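Local atomic coordinates of Xaa-Pro Dipeptidase (Alteromonas macleodii, PDB entry 2QS8), a protein that probably hydrolyses dipeptides or removes C-terminal residues from short peptides, as a metal-dependent carboxypeptidase of the amidohydrolase superfamily. Residues K243-K247 against A248-S252. Residues are numbered along the deposited sequence; the frame is centred on the assembly and turned at random.
Sequences KRAIK and AGVDS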
ATOM      1  N   LYS A 243      -8.667 -17.382  18.309  1.00 24.70           N
ATOM      2  CA  LYS A 243      -7.583 -18.341  18.061  1.00 25.89           C
ATOM      3  C   LYS A 243      -6.472 -17.813  17.141  1.00 26.72           C
ATOM      4  O   LYS A 243      -5.299 -18.169  17.300  1.00 26.58           O
ATOM      5  CB  LYS A 243      -8.168 -19.651  17.528  1.00 24.50           C
ATOM      6  CG  LYS A 243      -9.004 -20.367  18.589  1.00 26.76           C
ATOM      7  CD  LYS A 243      -9.530 -21.719  18.160  1.00 28.08           C
ATOM      8  CE  LYS A 243     -10.636 -21.602  17.144  1.00 29.62           C
ATOM      9  NZ  LYS A 243     -11.475 -22.832  17.133  1.00 29.77           N
ATOM     10  N   ARG A 244      -6.827 -16.957  16.186  1.00 26.38           N
ATOM     11  CA  ARG A 244      -5.812 -16.394  15.300  1.00 25.18           C
ATOM     12  C   ARG A 244      -4.854 -15.574  16.165  1.00 23.81           C
ATOM     13  O   ARG A 244      -3.649 -15.559  15.934  1.00 24.72           O
ATOM     14  CB  ARG A 244      -6.450 -15.496  14.232  1.00 22.31           C
ATOM     15  CG  ARG A 244      -7.376 -16.223  13.274  1.00 22.16           C
ATOM     16  CD  ARG A 244      -7.880 -15.325  12.140  1.00 19.07           C
ATOM     17  NE  ARG A 244      -8.772 -16.054  11.239  1.00 17.29           N
ATOM     18  CZ  ARG A 244      -9.417 -15.515  10.202  1.00 21.15           C
ATOM     19  NH1 ARG A 244      -9.287 -14.223   9.914  1.00 18.64           N
ATOM     20  NH2 ARG A 244     -10.189 -16.277   9.439  1.00 16.84           N
ATOM     21  N   ALA A 245      -5.410 -14.912  17.175  1.00 22.47           N
ATOM     22  CA  ALA A 245      -4.629 -14.079  18.079  1.00 25.08           C
ATOM     23  C   ALA A 245      -3.825 -14.901  19.087  1.00 25.73           C
ATOM     24  O   ALA A 245      -2.677 -14.574  19.376  1.00 27.82           O
ATOM     25  CB  ALA A 245      -5.546 -13.095  18.812  1.00 22.60           C
ATOM     26  N   ILE A 246      -4.437 -15.955  19.627  1.00 26.30           N
ATOM     27  CA  ILE A 246      -3.758 -16.810  20.590  1.00 25.45           C
ATOM     28  C   ILE A 246      -2.560 -17.454  19.909  1.00 26.60           C
ATOM     29  O   ILE A 246      -1.460 -17.459  20.451  1.00 25.81           O
ATOM     30  CB  ILE A 246      -4.700 -17.904  21.116  1.00 24.61           C
ATOM     31  CG1 ILE A 246      -5.884 -17.251  21.826  1.00 22.99           C
ATOM     32  CG2 ILE A 246      -3.959 -18.824  22.081  1.00 25.13           C
ATOM     33  CD1 ILE A 246      -7.021 -18.191  22.132  1.00 20.50           C
ATOM     34  N   LYS A 247      -2.776 -17.987  18.714  1.00 26.91           N
ATOM     35  CA  LYS A 247      -1.694 -18.616  17.971  1.00 29.26           C
ATOM     36  C   LYS A 247      -0.623 -17.608  17.564  1.00 29.17           C
ATOM     37  O   LYS A 247       0.536 -17.971  17.392  1.00 28.77           O
ATOM     38  CB  LYS A 247      -2.237 -19.316  16.722  1.00 31.10           C
ATOM     39  CG  LYS A 247      -2.963 -20.623  17.024  1.00 35.21           C
ATOM     40  CD  LYS A 247      -3.337 -21.401  15.762  1.00 36.70           C
ATOM     41  CE  LYS A 247      -4.500 -20.784  15.021  1.00 37.98           C
ATOM     42  NZ  LYS A 247      -4.889 -21.646  13.869  1.00 40.42           N
ATOM     43  N   ALA A 248      -1.009 -16.341  17.406  1.00 28.56           N
ATOM     44  CA  ALA A 248      -0.045 -15.317  17.003  1.00 27.66           C
ATOM     45  C   ALA A 248       0.885 -14.957  18.157  1.00 27.43           C
ATOM     46  O   ALA A 248       1.987 -14.448  17.939  1.00 27.62           O
ATOM     47  CB  ALA A 248      -0.767 -14.064  16.494  1.00 25.99           C
ATOM     48  N   GLY A 249       0.429 -15.210  19.382  1.00 27.20           N
ATOM     49  CA  GLY A 249       1.253 -14.933  20.546  1.00 26.54           C
ATOM     50  C   GLY A 249       0.909 -13.706  21.370  1.00 25.62           C
ATOM     51  O   GLY A 249       1.778 -13.165  22.052  1.00 25.78           O
ATOM     52  N   VAL A 250      -0.345 -13.266  21.327  1.00 24.80           N
ATOM     53  CA  VAL A 250      -0.731 -12.093  22.095  1.00 24.54           C
ATOM     54  C   VAL A 250      -0.655 -12.420  23.593  1.00 25.46           C
ATOM     55  O   VAL A 250      -0.648 -13.587  23.975  1.00 25.73           O
ATOM     56  CB  VAL A 250      -2.147 -11.598  21.707  1.00 23.37           C
ATOM     57  CG1 VAL A 250      -2.187 -11.286  20.228  1.00 21.11           C
ATOM     58  CG2 VAL A 250      -3.192 -12.643  22.044  1.00 21.13           C
ATOM     59  N   ASP A 251      -0.583 -11.385  24.429  1.00 25.35           N
ATOM     60  CA  ASP A 251      -0.473 -11.552  25.873  1.00 26.86           C
ATOM     61  C   ASP A 251      -1.783 -11.853  26.592  1.00 26.92           C
ATOM     62  O   ASP A 251      -1.799 -12.589  27.581  1.00 27.83           O
ATOM     63  CB  ASP A 251       0.176 -10.308  26.478  1.00 27.80           C
ATOM     64  CG  ASP A 251       1.576 -10.084  25.950  1.00 31.54           C
ATOM     65  OD1 ASP A 251       2.513 -10.741  26.450  1.00 36.58           O
ATOM     66  OD2 ASP A 251       1.737  -9.269  25.015  1.00 30.05           O
ATOM     67  N   SER A 252      -2.882 -11.300  26.099  1.00 24.86           N
ATOM     68  CA  SER A 252      -4.157 -11.539  26.746  1.00 25.38           C
ATOM     69  C   SER A 252      -5.372 -11.411  25.829  1.00 26.24           C
ATOM     70  O   SER A 252      -5.359 -10.682  24.833  1.00 25.88           O
ATOM     71  CB  SER A 252      -4.313 -10.591  27.944  1.00 24.29           C
ATOM     72  OG  SER A 252      -4.327  -9.237  27.533  1.00 23.04           O
TER
HETATM   73  O   HOH W   1      -0.786 -16.162  22.990  1.00 35.95           O
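Ala245 and Ile246 present their carbonyls to Gly249 and Val250 in a Schellman motif that closes helix 239-248 and turns the chain into strand 252-253, a helix-to-strand connection of the TIM barrel. Among the backbone bonds, Gly249 N donates to Ile246 O at 3.1 Å and more weakly to Ala245 O. Val250 N also reaches Ala245 O; that bond is weak because it is long, 3.3 Å, although nearly straight at 173°. Ala248 N makes a weak, bent bond to Arg244 O. Gly249 has a positive phi of 104°, where a side chain would press against the preceding carbonyl oxygen.

The apolar part of the contact is small, Val250 against Ala245. Val250 sets both methyls against Ala245, CG2 4.0 Å from Ala245 CB and CG1 barely farther. CG1 lies anti to the carbonyl carbon of Val250 itself and CG2 between its N and that carbon (chi1 -58°), which brings both methyls against Ala245 O, Val250 CG2 at 3.3 Å. Val250 also meets Val232 and Val234 of strand 231-236, joining the helix end to the barrel wall, while Ala248 packs on helix 215-227 and Ile246 on helix 261-270. A glycine in place of Val250 would probably leave the Ala245 methyl without this apolar cover and open a gap beside Val232 and Val234.

A water also bridges the two segments, donating to Ile246 O at 2.9 Å and to Val250 O at 2.8 Å, so Ile246 O accepts from both this water and Gly249 N.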